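PDB 4NLM: Lmo1340 protein from Listeria monocytogenes, which is of unknown function but is probably a surface lipoprotein whose chain forms a YqgU-like six-bladed beta propeller. Local coordinates for residues E89-V94 with I103-A108; K113-I118 with V127-T132; D230-T235 with T277-N282; Q254-Y259 with I307-K312. One frame throughout, in Å; residues are numbered along the deposited sequence. Where two conformers were deposited one is given.

Contact 1 of 4, residues E89-V94 with I103-A108; sequences ESISEV and ILLYSA
Val94 and Leu105 face each other as a non-hydrogen-bonded pair in the hairpin of strands 90-96 and 102-108, the first two strands of a four-stranded antiparallel propeller blade. Their side chains meet at a slant, with Val94 CG2 3.8 Å from Leu105 CD1. Val94 divides its branches between two partners, because its CG1, anti to the backbone N (chi1 -174°), leans instead on Ile103 CG2 at 3.7 Å. Ile91 crosses Leu105 at about a right angle and brings CD1 to within 3.9 Å of the same Leu105 CD1, which is therefore touched by two residues of strand 90-96. Leu60 and Gln62 of the preceding sheet lie against this face of the hairpin.

The other face carries Glu93, Tyr106 and Ala108. Here the pairing slips by one residue in a classic beta bulge: Ser92 and Glu93 both oppose Tyr106, whose carbonyl O accepts from Ser92 N (2.9 Å) and from Glu93 N (3.1 Å). The bulge also sets Ser92 CB 3.5 Å from Tyr106 CD2. The phenol reaches beyond the hairpin to the backbone O of Leu135.

At the open end of the hairpin Glu89 extends its carboxylate toward Ser107. Ser107 OG donates to Glu89 OE1 over 2.6 Å, arriving from above the carboxylate plane rather than within it. In the Arg117 conformer described here, Glu89 OE2 also forms a salt bridge with Arg117, so the carboxylate is gripped through both oxygens, and the neighbouring guanidinium probably stabilises its negative charge where the strand begins.

Contact 2 of 4, residues K113-I118 with V127-T132; sequences KATMRI and VASRAT
Met116, present as selenomethionine, lies side by side with Arg130 and points the same way, its SE at the edge of the guanidinium, near the plane, 3.4 Å from Arg130 NH1. The two form a hydrogen-bonded pair of the antiparallel hairpin of strands 114-120 and 126-132, which completes a four-stranded propeller blade, strand 126-132 being its outermost strand. Arg130 starts out with CG between its backbone N and carbonyl carbon (chi1 64°), then bends about its CG-CD bond (chi3 -68°), which turns the guanidinium back beside the selenium. Phe151 and Trp165 of the following sheet touch both side chains, so that the pair lies at the interface with the next blade.

The opposite face of the hairpin is more polar. Ser129 OG comes within 3.1 Å of Thr115 CG2, a close approach of a hydroxyl to a methyl. In the Arg117 conformer described, the same methyl lies over the centre of the guanidinium face, and Glu89 pairs with that group from the neighbouring hairpin.

Backbone bonding is regular through the middle, where Met116 and Arg130 exchange two hydrogen bonds of 2.9 Å between N and O. Regularity ends at a classic beta bulge, in which Val127 and Ala128 both oppose Ile118. Ile118 CG2 rests against Val127 CB at 3.9 Å, while Ile118 O takes a short bond from Val127 N (2.7 Å) and a weak one from Ala128 N (3.5 Å).

Contact 3 of 4, residues D230-T235 with T277-N282; sequences DNVLLT and TNFDKN
Phe279 places CG between its backbone N and carbonyl carbon (chi1 61°), a torsion that carries the ring to Val232 and Leu234; Asp280 adopts almost the same value (63°), which lays its side chain alongside that of Asp230. The contact thus joins the turn and first residues of strand 232-238 to the loop that leads from one sheet of the propeller to strand 284-289 of the next.

The ring is the main apolar piece. Its CZ lies 3.8 Å from Leu234 CB, and its CE1 is 4.0 Å from Val232 CG1, with the two side chains crossing at a slant. Val232 O sits at the ring edge, near its plane, 3.7 Å from Phe279 CE1, where the weakly positive ring hydrogens lie. The other Val232 branch, CG2, turns toward the backbone of Lys281. Ala227 on the adjoining strand also touches the ring.

Beside this apolar patch, a water bridges the two backbones, donating to Asp230 O (2.8 Å) and accepting from Lys281 N (2.9 Å). Asp280 OD1 accepts from Asn282 N in an Asx turn, which holds its carboxylate in place. The Asp230 and Asp280 side chains run side by side in the same direction, and their carboxylate planes are nearly coplanar, with Asp230 OD2 4.2 Å from Asp280 OD2. Two like charges this close would be expected to repel, so the join appears to rest on Phe279 and the water bridge rather than on the acids.

Contact 4 of 4, residues Q254-Y259 with I307-K312; sequences QNFFSY and IDPTNK
Pro309 fits its CB between two consecutive phenylalanines, 3.7 Å from Phe256 CE2 and 3.8 Å from Phe257 CB. The proline lies alongside Phe256 but crosses Phe257 at about a right angle, filling the notch where the two aromatic side chains part. The notch coincides with a classic beta bulge, in which Phe256 and Phe257 both oppose Phe248 on the neighbouring strand.

Phe257 in turn projects into a hollow of the partner segment. With CG anti to its backbone N (chi1 -170°), the ring reaches between Ile307 and Lys312: CE2 rests 3.6 Å from Ile307 CG2, and across the ring CE1 lies 3.6 Å from Lys312 CB. The lysine chain slides past the ring in the opposite direction. Ile307 uses its other arm on Tyr259, laying CD1 over the middle of the ring face in a CH-pi contact, 3.5 Å from the centroid. Bump and hollow therefore alternate along the join, which packs the beginning of strand 255-266 in one propeller sheet against the end of strand 302-308 and the turn after it in the next.

A polar edge closes the apolar row. Lys312, bent at its last torsion (chi4 -68°), turns NZ back to Phe256 O and donates to it over 2.9 Å. A water lies close to that oxygen and also 2.9 Å from Pro309 O. The carbonyl of the bulge is thus given a cationic donor from the turn that follows strand 302-308, and the methylenes of the same lysine pack against Phe257: one side chain serves both the apolar and the polar parts of the seam.

The four contacts illustrate how a propeller is held both within its blades and between them. Contacts 1 and 2 lie in one sheet, their centres 9 Å apart, and strands 102-108 and 114-120 join them directly: Leu105 O meets Arg117 N at 2.9 Å, as Ser107 O does Thr115 N. Contacts 3 and 4, 10 Å apart between centres, instead tie neighbouring sheets together. Their segments alternate along the chain, and Lys281 O lies 2.8 Å from Thr310 OG1, while Asn282 ND2 reaches Asp308 OD1. The two groups sit on opposite sides of the chain's centre; contacts 2 and 4 are about 40 Å apart between centres.

Contact 1 of 4, residues E89-V94 with I103-A108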
loop_
_atom_site.group_PDB
_atom_site.type_symbol
_atom_site.label_atom_id
_atom_site.label_comp_id
_atom_site.label_asym_id
_atom_site.label_seq_id
_atom_site.Cartn_x
_atom_site.Cartn_y
_atom_site.Cartn_z
ATOM N N GLU A 89 18.410 2.805 14.309
ATOM C CA GLU A 89 17.197 3.536 14.676
ATOM C C GLU A 89 15.966 2.617 14.670
ATOM O O GLU A 89 15.957 1.606 13.979
ATOM C CB GLU A 89 16.997 4.734 13.755
ATOM C CG GLU A 89 18.131 5.735 13.830
ATOM C CD GLU A 89 17.879 7.067 13.137
ATOM O OE1 GLU A 89 16.725 7.380 12.783
ATOM O OE2 GLU A 89 18.861 7.841 13.005
ATOM N N SER A 90 14.938 3.011 15.416
ATOM C CA SER A 90 13.672 2.283 15.482
ATOM C C SER A 90 12.900 2.531 14.191
ATOM O O SER A 90 12.706 3.676 13.797
ATOM C CB SER A 90 12.876 2.767 16.691
ATOM O OG SER A 90 11.608 2.153 16.745
ATOM N N ILE A 91 12.477 1.470 13.512
ATOM C CA ILE A 91 11.814 1.628 12.219
ATOM C C ILE A 91 10.343 1.888 12.411
ATOM O O ILE A 91 9.659 1.094 13.067
ATOM C CB ILE A 91 11.957 0.338 11.352
ATOM C CG1 ILE A 91 13.414 -0.171 11.283
ATOM C CG2 ILE A 91 11.406 0.563 9.966
ATOM C CD1 ILE A 91 14.397 0.814 10.708
ATOM N N SER A 92 9.852 2.972 11.853
ATOM C CA SER A 92 8.448 3.302 11.921
ATOM C C SER A 92 7.738 3.001 10.596
ATOM O O SER A 92 6.644 2.450 10.602
ATOM C CB SER A 92 8.306 4.776 12.255
ATOM O OG SER A 92 9.061 5.081 13.424
ATOM N N GLU A 93 8.336 3.411 9.473
ATOM C CA GLU A 93 7.762 3.131 8.157
ATOM C C GLU A 93 8.864 3.003 7.117
ATOM O O GLU A 93 9.860 3.719 7.186
ATOM C CB GLU A 93 6.811 4.263 7.716
ATOM C CG GLU A 93 6.252 4.186 6.279
ATOM C CD GLU A 93 5.176 3.118 6.093
ATOM O OE1 GLU A 93 4.941 2.311 7.019
ATOM O OE2 GLU A 93 4.563 3.073 4.997
ATOM N N VAL A 94 8.652 2.101 6.159
ATOM C CA VAL A 94 9.531 1.948 4.993
ATOM C C VAL A 94 8.650 1.849 3.783
ATOM O O VAL A 94 7.743 1.026 3.767
ATOM C CB VAL A 94 10.400 0.685 5.060
ATOM C CG1 VAL A 94 11.386 0.644 3.921
ATOM C CG2 VAL A 94 11.111 0.545 6.407
ATOM N N ILE A 103 13.965 4.597 -1.504
ATOM C CA ILE A 103 13.250 4.156 -0.336
ATOM C C ILE A 103 13.011 5.375 0.563
ATOM O O ILE A 103 13.867 6.249 0.644
ATOM C CB ILE A 103 14.088 3.142 0.458
ATOM C CG1 ILE A 103 14.231 1.836 -0.320
ATOM C CG2 ILE A 103 13.455 2.861 1.820
ATOM C CD1 ILE A 103 15.274 0.892 0.234
ATOM N N LEU A 104 11.828 5.438 1.179
ATOM C CA LEU A 104 11.561 6.343 2.278
ATOM C C LEU A 104 11.696 5.539 3.553
ATOM O O LEU A 104 11.081 4.469 3.691
ATOM C CB LEU A 104 10.144 6.857 2.222
ATOM C CG LEU A 104 9.604 7.499 3.482
ATOM C CD1 LEU A 104 10.256 8.818 3.762
ATOM C CD2 LEU A 104 8.109 7.666 3.384
ATOM N N LEU A 105 12.528 6.023 4.459
ATOM C CA LEU A 105 12.666 5.432 5.773
ATOM C C LEU A 105 12.293 6.477 6.797
ATOM O O LEU A 105 12.888 7.562 6.845
ATOM C CB LEU A 105 14.107 4.990 6.035
ATOM C CG LEU A 105 14.374 4.394 7.410
ATOM C CD1 LEU A 105 13.558 3.139 7.631
ATOM C CD2 LEU A 105 15.857 4.125 7.535
ATOM N N TYR A 106 11.310 6.145 7.624
ATOM C CA TYR A 106 10.926 6.977 8.745
ATOM C C TYR A 106 11.345 6.198 9.981
ATOM O O TYR A 106 10.856 5.080 10.213
ATOM C CB TYR A 106 9.434 7.251 8.720
ATOM C CG TYR A 106 8.892 8.101 9.846
ATOM C CD1 TYR A 106 9.555 9.247 10.293
ATOM C CD2 TYR A 106 7.713 7.748 10.493
ATOM C CE1 TYR A 106 9.044 10.029 11.291
ATOM C CE2 TYR A 106 7.203 8.538 11.498
ATOM C CZ TYR A 106 7.871 9.663 11.905
ATOM O OH TYR A 106 7.374 10.450 12.947
ATOM N N SER A 107 12.264 6.757 10.755
ATOM C CA SER A 107 12.816 6.064 11.881
ATOM C C SER A 107 13.106 7.033 13.024
ATOM O O SER A 107 13.162 8.226 12.836
ATOM C CB SER A 107 14.084 5.314 11.504
ATOM O OG SER A 107 15.124 6.167 11.063
ATOM N N ALA A 108 13.273 6.492 14.234
ATOM C CA ALA A 108 13.512 7.312 15.404
ATOM C C ALA A 108 14.780 6.894 16.126
ATOM O O ALA A 108 15.039 5.716 16.354
ATOM C CB ALA A 108 12.329 7.271 16.356
#

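Contact 2 of 4, residues K113-I118 with V127-T132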
loop_
_atom_site.group_PDB
_atom_site.type_symbol
_atom_site.label_atom_id
_atom_site.label_comp_id
_atom_site.label_asym_id
_atom_site.label_seq_id
_atom_site.Cartn_x
_atom_site.Cartn_y
_atom_site.Cartn_z
ATOM N N LYS A 113 13.623 12.380 18.985
ATOM C CA LYS A 113 14.103 12.629 17.630
ATOM C C LYS A 113 13.781 11.541 16.641
ATOM O O LYS A 113 14.031 10.358 16.906
ATOM C CB LYS A 113 15.634 12.777 17.642
ATOM C CG LYS A 113 16.142 13.958 18.456
ATOM C CD LYS A 113 17.506 14.467 17.997
ATOM C CE LYS A 113 17.816 15.813 18.658
ATOM N NZ LYS A 113 19.002 16.579 18.152
ATOM N N ALA A 114 13.260 11.961 15.493
ATOM C CA ALA A 114 12.957 11.056 14.361
ATOM C C ALA A 114 13.405 11.751 13.093
ATOM O O ALA A 114 13.646 12.961 13.077
ATOM C CB ALA A 114 11.480 10.739 14.281
ATOM N N THR A 115 13.510 10.973 12.012
ATOM C CA THR A 115 13.998 11.460 10.758
ATOM C C THR A 115 13.244 10.755 9.675
ATOM O O THR A 115 12.952 9.547 9.764
ATOM C CB THR A 115 15.503 11.113 10.610
ATOM O OG1 THR A 115 16.274 11.599 11.715
ATOM C CG2 THR A 115 16.075 11.656 9.361
HETATM N N MSE A 116 12.962 11.504 8.609
HETATM C CA MSE A 116 12.487 10.937 7.349
HETATM C C MSE A 116 13.643 11.076 6.399
HETATM O O MSE A 116 14.140 12.182 6.194
HETATM C CB MSE A 116 11.320 11.649 6.731
HETATM C CG MSE A 116 10.055 11.803 7.491
HETATM SE SE MSE A 116 8.924 13.146 6.544
HETATM C CE MSE A 116 7.691 12.868 8.039
ATOM N N ARG A 117 14.099 9.952 5.857
ATOM C CA ARG A 117 15.182 9.916 4.891
ATOM C C ARG A 117 14.763 9.302 3.576
ATOM O O ARG A 117 13.993 8.327 3.574
ATOM C CB ARG A 117 16.342 9.062 5.383
ATOM C CG ARG A 117 17.053 9.589 6.604
ATOM C CD ARG A 117 18.194 8.665 6.977
ATOM N NE ARG A 117 18.943 9.164 8.121
ATOM C CZ ARG A 117 18.661 8.873 9.387
ATOM N NH1 ARG A 117 19.403 9.372 10.368
ATOM N NH2 ARG A 117 17.640 8.073 9.673
ATOM N N ILE A 118 15.281 9.846 2.474
ATOM C CA ILE A 118 15.118 9.238 1.176
ATOM C C ILE A 118 16.477 8.613 0.845
ATOM O O ILE A 118 17.504 9.304 0.873
ATOM C CB ILE A 118 14.748 10.256 0.093
ATOM C CG1 ILE A 118 13.507 11.048 0.501
ATOM C CG2 ILE A 118 14.577 9.568 -1.263
ATOM C CD1 ILE A 118 12.279 10.229 0.788
ATOM N N VAL A 127 19.629 10.635 -0.185
ATOM C CA VAL A 127 19.246 11.654 -1.169
ATOM C C VAL A 127 18.726 12.915 -0.479
ATOM O O VAL A 127 18.970 14.025 -0.926
ATOM C CB VAL A 127 18.119 11.091 -2.093
ATOM C CG1 VAL A 127 17.599 12.161 -3.037
ATOM C CG2 VAL A 127 18.625 9.861 -2.829
ATOM N N ALA A 128 18.008 12.743 0.623
ATOM C CA ALA A 128 17.409 13.866 1.341
ATOM C C ALA A 128 17.014 13.405 2.734
ATOM O O ALA A 128 16.808 12.219 2.965
ATOM C CB ALA A 128 16.188 14.388 0.592
ATOM N N SER A 129 16.874 14.358 3.640
ATOM C CA SER A 129 16.502 14.042 4.984
ATOM C C SER A 129 15.860 15.239 5.674
ATOM O O SER A 129 16.209 16.376 5.394
ATOM C CB SER A 129 17.773 13.641 5.742
ATOM O OG SER A 129 17.521 13.179 7.043
ATOM N N ARG A 130 14.939 14.986 6.600
ATOM C CA ARG A 130 14.396 16.031 7.448
ATOM C C ARG A 130 14.163 15.447 8.826
ATOM O O ARG A 130 13.828 14.285 8.982
ATOM C CB ARG A 130 13.145 16.724 6.886
ATOM C CG ARG A 130 11.915 15.858 6.721
ATOM C CD ARG A 130 10.726 16.697 6.245
ATOM N NE ARG A 130 10.251 17.655 7.248
ATOM C CZ ARG A 130 9.330 17.370 8.163
ATOM N NH1 ARG A 130 8.783 16.158 8.214
ATOM N NH2 ARG A 130 8.961 18.293 9.038
ATOM N N ALA A 131 14.393 16.288 9.821
ATOM C CA ALA A 131 14.268 15.937 11.212
ATOM C C ALA A 131 12.884 16.290 11.702
ATOM O O ALA A 131 12.333 17.326 11.324
ATOM C CB ALA A 131 15.314 16.686 12.038
ATOM N N THR A 132 12.360 15.454 12.591
ATOM C CA THR A 132 11.049 15.691 13.127
ATOM C C THR A 132 10.939 15.012 14.489
ATOM O O THR A 132 11.954 14.646 15.062
ATOM C CB THR A 132 9.959 15.280 12.132
ATOM O OG1 THR A 132 8.697 15.767 12.598
ATOM C CG2 THR A 132 9.928 13.774 11.922
HETATM O O HOH W 1 19.946 12.101 7.987
#

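Contact 3 of 4, residues D230-T235 with T277-N282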
loop_
_atom_site.group_PDB
_atom_site.type_symbol
_atom_site.label_atom_id
_atom_site.label_comp_id
_atom_site.label_asym_id
_atom_site.label_seq_id
_atom_site.Cartn_x
_atom_site.Cartn_y
_atom_site.Cartn_z
ATOM N N ASP A 230 -2.305 4.213 -11.442
ATOM C CA ASP A 230 -2.241 4.130 -12.887
ATOM C C ASP A 230 -3.429 4.785 -13.597
ATOM O O ASP A 230 -4.018 4.242 -14.541
ATOM C CB ASP A 230 -2.037 2.677 -13.286
ATOM C CG ASP A 230 -0.630 2.167 -12.991
ATOM O OD1 ASP A 230 0.267 2.941 -12.593
ATOM O OD2 ASP A 230 -0.415 0.949 -13.160
ATOM N N ASN A 231 -3.757 5.979 -13.121
ATOM C CA ASN A 231 -4.809 6.813 -13.687
ATOM C C ASN A 231 -6.207 6.263 -13.526
ATOM O O ASN A 231 -7.132 6.677 -14.208
ATOM C CB ASN A 231 -4.529 7.122 -15.169
ATOM C CG ASN A 231 -3.196 7.826 -15.384
ATOM O OD1 ASN A 231 -2.389 7.405 -16.213
ATOM N ND2 ASN A 231 -2.949 8.880 -14.616
ATOM N N VAL A 232 -6.367 5.310 -12.618
ATOM C CA VAL A 232 -7.677 4.742 -12.315
ATOM C C VAL A 232 -8.042 5.091 -10.884
ATOM O O VAL A 232 -7.226 4.922 -10.001
ATOM C CB VAL A 232 -7.690 3.220 -12.494
ATOM C CG1 VAL A 232 -9.028 2.618 -12.071
ATOM C CG2 VAL A 232 -7.369 2.878 -13.936
ATOM N N LEU A 233 -9.259 5.585 -10.696
ATOM C CA LEU A 233 -9.818 5.817 -9.390
ATOM C C LEU A 233 -10.750 4.645 -9.085
ATOM O O LEU A 233 -11.728 4.394 -9.802
ATOM C CB LEU A 233 -10.634 7.107 -9.345
ATOM C CG LEU A 233 -11.520 7.349 -8.133
ATOM C CD1 LEU A 233 -10.683 7.428 -6.858
ATOM C CD2 LEU A 233 -12.379 8.599 -8.244
ATOM N N LEU A 234 -10.425 3.924 -8.027
ATOM C CA LEU A 234 -11.234 2.837 -7.482
ATOM C C LEU A 234 -12.057 3.384 -6.331
ATOM O O LEU A 234 -11.520 4.091 -5.475
ATOM C CB LEU A 234 -10.339 1.745 -6.921
ATOM C CG LEU A 234 -11.059 0.676 -6.083
ATOM C CD1 LEU A 234 -11.913 -0.206 -6.985
ATOM C CD2 LEU A 234 -10.074 -0.131 -5.238
ATOM N N THR A 235 -13.348 3.119 -6.343
ATOM C CA THR A 235 -14.193 3.419 -5.213
ATOM C C THR A 235 -14.866 2.140 -4.735
ATOM O O THR A 235 -15.144 1.235 -5.515
ATOM C CB THR A 235 -15.248 4.498 -5.475
ATOM O OG1 THR A 235 -16.094 4.092 -6.530
ATOM C CG2 THR A 235 -14.604 5.838 -5.840
ATOM N N THR A 277 -2.799 -2.943 -4.180
ATOM C CA THR A 277 -2.751 -1.513 -4.430
ATOM C C THR A 277 -2.119 -1.152 -5.761
ATOM O O THR A 277 -2.332 -0.059 -6.258
ATOM C CB THR A 277 -2.002 -0.827 -3.278
ATOM O OG1 THR A 277 -0.700 -1.393 -3.170
ATOM C CG2 THR A 277 -2.763 -0.959 -1.958
ATOM N N ASN A 278 -1.393 -2.082 -6.351
ATOM C CA ASN A 278 -0.749 -1.860 -7.607
ATOM C C ASN A 278 -1.652 -2.291 -8.772
ATOM O O ASN A 278 -1.325 -3.209 -9.519
ATOM C CB ASN A 278 0.559 -2.631 -7.602
ATOM C CG ASN A 278 1.509 -2.163 -8.675
ATOM O OD1 ASN A 278 1.958 -0.989 -8.694
ATOM N ND2 ASN A 278 1.849 -3.075 -9.570
ATOM N N PHE A 279 -2.835 -1.698 -8.863
ATOM C CA PHE A 279 -3.786 -2.028 -9.918
ATOM C C PHE A 279 -3.677 -1.088 -11.108
ATOM O O PHE A 279 -3.063 -0.015 -11.033
ATOM C CB PHE A 279 -5.225 -2.060 -9.361
ATOM C CG PHE A 279 -5.705 -0.756 -8.780
ATOM C CD1 PHE A 279 -6.215 0.251 -9.605
ATOM C CD2 PHE A 279 -5.643 -0.507 -7.424
ATOM C CE1 PHE A 279 -6.682 1.423 -9.054
ATOM C CE2 PHE A 279 -6.072 0.689 -6.905
ATOM C CZ PHE A 279 -6.583 1.654 -7.719
ATOM N N ASP A 280 -4.271 -1.527 -12.215
ATOM C CA ASP A 280 -4.310 -0.724 -13.408
ATOM C C ASP A 280 -5.592 -1.025 -14.198
ATOM O O ASP A 280 -6.426 -1.808 -13.769
ATOM C CB ASP A 280 -3.019 -0.893 -14.215
ATOM C CG ASP A 280 -2.809 -2.305 -14.715
ATOM O OD1 ASP A 280 -3.773 -2.927 -15.172
ATOM O OD2 ASP A 280 -1.658 -2.783 -14.689
ATOM N N LYS A 281 -5.731 -0.418 -15.370
ATOM C CA LYS A 281 -6.940 -0.557 -16.167
ATOM C C LYS A 281 -7.264 -1.999 -16.548
ATOM O O LYS A 281 -8.400 -2.292 -16.883
ATOM C CB LYS A 281 -6.801 0.237 -17.461
ATOM C CG LYS A 281 -5.742 -0.348 -18.372
ATOM C CD LYS A 281 -5.631 0.478 -19.651
ATOM C CE LYS A 281 -4.498 0.012 -20.564
ATOM N NZ LYS A 281 -4.450 0.733 -21.866
ATOM N N ASN A 282 -6.254 -2.870 -16.558
ATOM C CA ASN A 282 -6.454 -4.283 -16.900
ATOM C C ASN A 282 -6.297 -5.331 -15.807
ATOM O O ASN A 282 -6.569 -6.505 -16.075
ATOM C CB ASN A 282 -5.505 -4.674 -18.032
ATOM C CG ASN A 282 -5.786 -3.955 -19.323
ATOM O OD1 ASN A 282 -4.956 -3.235 -19.877
ATOM N ND2 ASN A 282 -6.976 -4.125 -19.788
HETATM O O HOH W 2 -4.277 2.007 -16.202
#

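Contact 4 of 4, residues Q254-Y259 with I307-K312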
loop_
_atom_site.group_PDB
_atom_site.type_symbol
_atom_site.label_atom_id
_atom_site.label_comp_id
_atom_site.label_asym_id
_atom_site.label_seq_id
_atom_site.Cartn_x
_atom_site.Cartn_y
_atom_site.Cartn_z
ATOM N N GLN A 254 -14.929 9.140 -15.620
ATOM C CA GLN A 254 -15.884 8.302 -16.332
ATOM C C GLN A 254 -15.887 6.929 -15.681
ATOM O O GLN A 254 -14.861 6.287 -15.604
ATOM C CB GLN A 254 -15.503 8.114 -17.790
ATOM C CG GLN A 254 -15.356 9.410 -18.525
ATOM C CD GLN A 254 -15.090 9.203 -19.986
ATOM O OE1 GLN A 254 -13.975 9.424 -20.461
ATOM N NE2 GLN A 254 -16.102 8.745 -20.711
ATOM N N ASN A 255 -17.052 6.505 -15.226
ATOM C CA ASN A 255 -17.221 5.202 -14.604
ATOM C C ASN A 255 -17.265 4.136 -15.696
ATOM O O ASN A 255 -18.179 4.159 -16.508
ATOM C CB ASN A 255 -18.513 5.239 -13.809
ATOM C CG ASN A 255 -18.582 4.161 -12.772
ATOM O OD1 ASN A 255 -18.001 3.089 -12.935
ATOM N ND2 ASN A 255 -19.309 4.432 -11.693
ATOM N N PHE A 256 -16.281 3.233 -15.730
ATOM C CA PHE A 256 -16.165 2.269 -16.823
ATOM C C PHE A 256 -16.360 0.800 -16.459
ATOM O O PHE A 256 -16.413 -0.049 -17.368
ATOM C CB PHE A 256 -14.877 2.469 -17.632
ATOM C CG PHE A 256 -13.594 2.133 -16.933
ATOM C CD1 PHE A 256 -12.958 3.047 -16.114
ATOM C CD2 PHE A 256 -12.978 0.918 -17.160
ATOM C CE1 PHE A 256 -11.747 2.753 -15.532
ATOM C CE2 PHE A 256 -11.771 0.612 -16.560
ATOM C CZ PHE A 256 -11.156 1.526 -15.749
ATOM N N PHE A 257 -16.426 0.474 -15.165
ATOM C CA PHE A 257 -16.730 -0.895 -14.766
ATOM C C PHE A 257 -17.197 -0.919 -13.332
ATOM O O PHE A 257 -16.726 -0.123 -12.524
ATOM C CB PHE A 257 -15.518 -1.816 -14.918
ATOM C CG PHE A 257 -15.842 -3.269 -14.748
ATOM C CD1 PHE A 257 -16.740 -3.882 -15.575
ATOM C CD2 PHE A 257 -15.269 -4.027 -13.726
ATOM C CE1 PHE A 257 -17.052 -5.223 -15.416
ATOM C CE2 PHE A 257 -15.548 -5.370 -13.595
ATOM C CZ PHE A 257 -16.443 -5.971 -14.441
ATOM N N SER A 258 -18.129 -1.831 -13.053
ATOM C CA SER A 258 -18.635 -2.081 -11.711
ATOM C C SER A 258 -18.514 -3.578 -11.404
ATOM O O SER A 258 -18.792 -4.410 -12.246
ATOM C CB SER A 258 -20.121 -1.704 -11.550
ATOM O OG SER A 258 -20.367 -0.317 -11.650
ATOM N N TYR A 259 -18.127 -3.896 -10.185
ATOM C CA TYR A 259 -18.033 -5.277 -9.733
ATOM C C TYR A 259 -18.660 -5.366 -8.344
ATOM O O TYR A 259 -18.327 -4.581 -7.476
ATOM C CB TYR A 259 -16.568 -5.703 -9.655
ATOM C CG TYR A 259 -16.364 -7.102 -9.148
ATOM C CD1 TYR A 259 -16.562 -8.193 -9.970
ATOM C CD2 TYR A 259 -15.966 -7.351 -7.832
ATOM C CE1 TYR A 259 -16.377 -9.482 -9.514
ATOM C CE2 TYR A 259 -15.781 -8.641 -7.396
ATOM C CZ TYR A 259 -15.989 -9.700 -8.233
ATOM O OH TYR A 259 -15.801 -10.992 -7.758
ATOM N N ILE A 307 -9.636 -9.191 -11.743
ATOM C CA ILE A 307 -10.610 -8.496 -12.560
ATOM C C ILE A 307 -9.890 -7.619 -13.566
ATOM O O ILE A 307 -8.917 -6.946 -13.263
ATOM C CB ILE A 307 -11.447 -7.586 -11.652
ATOM C CG1 ILE A 307 -12.273 -8.499 -10.774
ATOM C CG2 ILE A 307 -12.313 -6.592 -12.429
ATOM C CD1 ILE A 307 -12.816 -7.752 -9.604
ATOM N N ASP A 308 -10.347 -7.684 -14.815
ATOM C CA ASP A 308 -9.857 -6.805 -15.865
ATOM C C ASP A 308 -11.010 -5.835 -16.126
ATOM O O ASP A 308 -11.957 -6.156 -16.829
ATOM C CB ASP A 308 -9.513 -7.588 -17.138
ATOM C CG ASP A 308 -8.991 -6.705 -18.270
ATOM O OD1 ASP A 308 -9.253 -5.494 -18.274
ATOM O OD2 ASP A 308 -8.370 -7.271 -19.175
ATOM N N PRO A 309 -10.947 -4.619 -15.550
ATOM C CA PRO A 309 -12.108 -3.731 -15.667
ATOM C C PRO A 309 -12.329 -3.209 -17.087
ATOM O O PRO A 309 -13.462 -2.922 -17.450
ATOM C CB PRO A 309 -11.807 -2.588 -14.699
ATOM C CG PRO A 309 -10.382 -2.697 -14.366
ATOM C CD PRO A 309 -9.894 -4.071 -14.704
ATOM N N THR A 310 -11.256 -3.070 -17.867
ATOM C CA THR A 310 -11.401 -2.616 -19.256
ATOM C C THR A 310 -12.100 -3.674 -20.106
ATOM O O THR A 310 -13.009 -3.370 -20.904
ATOM C CB THR A 310 -10.022 -2.222 -19.829
ATOM O OG1 THR A 310 -9.533 -1.105 -19.100
ATOM C CG2 THR A 310 -10.085 -1.823 -21.327
ATOM N N ASN A 311 -11.684 -4.926 -19.934
ATOM C CA ASN A 311 -12.250 -6.026 -20.692
ATOM C C ASN A 311 -13.511 -6.590 -20.058
ATOM O O ASN A 311 -14.165 -7.462 -20.627
ATOM C CB ASN A 311 -11.203 -7.120 -20.893
ATOM C CG ASN A 311 -11.494 -7.987 -22.093
ATOM O OD1 ASN A 311 -12.023 -7.510 -23.108
ATOM N ND2 ASN A 311 -11.109 -9.256 -22.016
ATOM N N LYS A 312 -13.854 -6.075 -18.881
ATOM C CA LYS A 312 -15.035 -6.527 -18.157
ATOM C C LYS A 312 -15.020 -8.034 -17.896
ATOM O O LYS A 312 -16.016 -8.712 -18.135
ATOM C CB LYS A 312 -16.317 -6.101 -18.875
ATOM C CG LYS A 312 -16.393 -4.605 -19.168
ATOM C CD LYS A 312 -17.710 -4.263 -19.855
ATOM C CE LYS A 312 -17.864 -2.783 -20.167
ATOM N NZ LYS A 312 -18.015 -1.954 -18.948
HETATM O O HOH W 3 -15.074 -1.371 -19.284
#